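Local coordinates for protein Dok-7 (Mus musculus, PDB 3ML4) that activates the muscle receptor kinase MuSK as a dimeric, phosphoinositide-binding adaptor essential for neuromuscular synapse formation, at residues R162-V167 with F198-I203. Sequence-based numbering, arbitrary orientation.
Sequences RRYGAV and FLFDCI
Tyr-164, Phe-200 and Asp-201 make a buried strand-to-helix contact in the IRS-type PTB domain, where the C-terminal helix packs beside the strand that borders the peptide groove. Nearly all of it rests on one tyrosine side chain, which reaches from the strand to two consecutive helix residues. Phe-200 is the apolar partner. Its ring points an edge at one face of the Tyr-164 ring in a T-shaped stack, with centroids 5.0 Å apart and planes at 75°. The leading atom is Phe-200 CD2, 3.5 Å from Tyr-164 CG. Phe-200 CB lies over the same ring, 3.7 Å from its centroid, in a CH-pi contact. The base of the phenylalanine therefore covers the outer part of the tyrosine ring and its edge covers the inner part. Asp-201 supplies the polar end. Tyr-164 OH donates a hydrogen bond of 2.7 Å to Asp-201 OD1, on the anti lone pair. The carboxylate is turned 40° from the ring plane. Tyr-164 CG sits between the backbone N and the carbonyl carbon (chi1 59°), which carries the ring across to the helix. A leucine in place of Tyr-164 would probably leave Asp-201 OD1 without its hydroxyl donor and the edge of Phe-200 without an aromatic face. Asp-201 OD1 also accepts a hydrogen bond from a polar side chain of the bound MuSK peptide, so the tyrosine hydroxyl is likely to help orient a peptide-binding oxygen. Arg-163 and Tyr-164 pair with an antiparallel strand of that peptide, which continues the sheet past strand 161-167. On the other side of this strand runs strand 170-175, whose Phe-171 touches Tyr-164 and stacks edge-to-face with Phe-200, while Leu-137 of strand 133-138 packs against Phe-200 of helix 193-203.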
loop_
_atom_site.group_PDB
_atom_site.type_symbol
_atom_site.label_atom_id
_atom_site.label_comp_id
_atom_site.label_asym_id
_atom_site.label_seq_id
_atom_site.Cartn_x
_atom_site.Cartn_y
_atom_site.Cartn_z
ATOM N N ARG B 162 -15.175 6.249 16.955
ATOM C CA ARG B 162 -16.374 7.099 16.908
ATOM C C ARG B 162 -15.988 8.565 16.954
ATOM O O ARG B 162 -16.423 9.362 16.128
ATOM C CB ARG B 162 -17.311 6.832 18.089
ATOM C CG ARG B 162 -17.749 5.398 18.278
ATOM C CD ARG B 162 -19.108 5.334 18.969
ATOM N NE ARG B 162 -19.395 3.998 19.498
ATOM C CZ ARG B 162 -20.613 3.548 19.788
ATOM N NH1 ARG B 162 -21.680 4.316 19.592
ATOM N NH2 ARG B 162 -20.765 2.322 20.264
ATOM N N ARG B 163 -15.164 8.896 17.943
ATOM C CA ARG B 163 -14.867 10.269 18.302
ATOM C C ARG B 163 -13.421 10.373 18.748
ATOM O O ARG B 163 -12.802 9.374 19.126
ATOM C CB ARG B 163 -15.788 10.710 19.449
ATOM C CG ARG B 163 -17.116 11.313 19.011
ATOM C CD ARG B 163 -18.321 10.626 19.663
ATOM N NE ARG B 163 -18.184 10.467 21.110
ATOM C CZ ARG B 163 -18.906 11.120 22.020
ATOM N NH1 ARG B 163 -19.838 11.989 21.641
ATOM N NH2 ARG B 163 -18.700 10.898 23.316
ATOM N N TYR B 164 -12.892 11.587 18.692
ATOM C CA TYR B 164 -11.567 11.896 19.206
ATOM C C TYR B 164 -11.426 13.409 19.270
ATOM O O TYR B 164 -12.163 14.128 18.599
ATOM C CB TYR B 164 -10.463 11.292 18.322
ATOM C CG TYR B 164 -10.503 11.770 16.888
ATOM C CD1 TYR B 164 -9.990 13.015 16.534
ATOM C CD2 TYR B 164 -11.059 10.976 15.886
ATOM C CE1 TYR B 164 -10.040 13.462 15.233
ATOM C CE2 TYR B 164 -11.106 11.413 14.567
ATOM C CZ TYR B 164 -10.598 12.656 14.250
ATOM O OH TYR B 164 -10.640 13.096 12.950
ATOM N N GLY B 165 -10.480 13.890 20.071
ATOM C CA GLY B 165 -10.208 15.317 20.123
ATOM C C GLY B 165 -9.131 15.729 21.104
ATOM O O GLY B 165 -8.874 15.037 22.089
ATOM N N ALA B 166 -8.502 16.865 20.810
ATOM C CA ALA B 166 -7.536 17.490 21.702
ATOM C C ALA B 166 -8.237 18.073 22.916
ATOM O O ALA B 166 -9.358 18.573 22.813
ATOM C CB ALA B 166 -6.770 18.587 20.969
ATOM N N VAL B 167 -7.561 18.006 24.059
ATOM C CA VAL B 167 -8.018 18.632 25.302
ATOM C C VAL B 167 -6.808 19.265 25.997
ATOM O O VAL B 167 -5.670 18.948 25.639
ATOM C CB VAL B 167 -8.716 17.608 26.253
ATOM C CG1 VAL B 167 -10.107 17.223 25.735
ATOM C CG2 VAL B 167 -7.854 16.366 26.462
ATOM N N PHE B 198 -5.367 16.951 14.559
ATOM C CA PHE B 198 -5.252 17.413 13.186
ATOM C C PHE B 198 -4.772 16.301 12.248
ATOM O O PHE B 198 -5.239 16.185 11.112
ATOM C CB PHE B 198 -4.321 18.618 13.104
ATOM C CG PHE B 198 -3.908 18.964 11.706
ATOM C CD1 PHE B 198 -4.805 19.584 10.836
ATOM C CD2 PHE B 198 -2.624 18.664 11.254
ATOM C CE1 PHE B 198 -4.424 19.905 9.542
ATOM C CE2 PHE B 198 -2.231 18.983 9.962
ATOM C CZ PHE B 198 -3.129 19.601 9.102
ATOM N N LEU B 199 -3.833 15.493 12.734
ATOM C CA LEU B 199 -3.374 14.322 12.007
ATOM C C LEU B 199 -4.549 13.378 11.761
ATOM O O LEU B 199 -4.753 12.898 10.645
ATOM C CB LEU B 199 -2.286 13.608 12.804
ATOM C CG LEU B 199 -1.355 12.685 12.027
ATOM C CD1 LEU B 199 -0.194 13.504 11.511
ATOM C CD2 LEU B 199 -0.859 11.563 12.917
ATOM N N PHE B 200 -5.316 13.134 12.821
ATOM C CA PHE B 200 -6.525 12.318 12.765
ATOM C C PHE B 200 -7.545 12.875 11.769
ATOM O O PHE B 200 -8.068 12.138 10.933
ATOM C CB PHE B 200 -7.141 12.208 14.163
ATOM C CG PHE B 200 -6.599 11.073 14.998
ATOM C CD1 PHE B 200 -5.238 10.758 15.002
ATOM C CD2 PHE B 200 -7.454 10.337 15.809
ATOM C CE1 PHE B 200 -4.742 9.713 15.787
ATOM C CE2 PHE B 200 -6.973 9.287 16.595
ATOM C CZ PHE B 200 -5.613 8.977 16.584
ATOM N N ASP B 201 -7.807 14.178 11.851
ATOM C CA ASP B 201 -8.734 14.860 10.943
ATOM C C ASP B 201 -8.353 14.680 9.479
ATOM O O ASP B 201 -9.219 14.500 8.615
ATOM C CB ASP B 201 -8.796 16.359 11.267
ATOM C CG ASP B 201 -9.508 16.651 12.580
ATOM O OD1 ASP B 201 -10.260 15.784 13.078
ATOM O OD2 ASP B 201 -9.312 17.758 13.111
ATOM N N CYS B 202 -7.054 14.751 9.210
ATOM C CA CYS B 202 -6.549 14.646 7.861
ATOM C C CYS B 202 -6.691 13.229 7.320
ATOM O O CYS B 202 -7.270 13.038 6.250
ATOM C CB CYS B 202 -5.099 15.115 7.802
ATOM S SG CYS B 202 -4.910 16.908 7.918
ATOM N N ILE B 203 -6.186 12.242 8.062
ATOM C CA ILE B 203 -6.163 10.850 7.581
ATOM C C ILE B 203 -7.569 10.300 7.283
ATOM O O ILE B 203 -7.807 9.744 6.205
ATOM C CB ILE B 203 -5.342 9.893 8.519
ATOM C CG1 ILE B 203 -3.854 9.890 8.155
ATOM C CG2 ILE B 203 -5.800 8.450 8.370
ATOM C CD1 ILE B 203 -3.099 11.183 8.387
#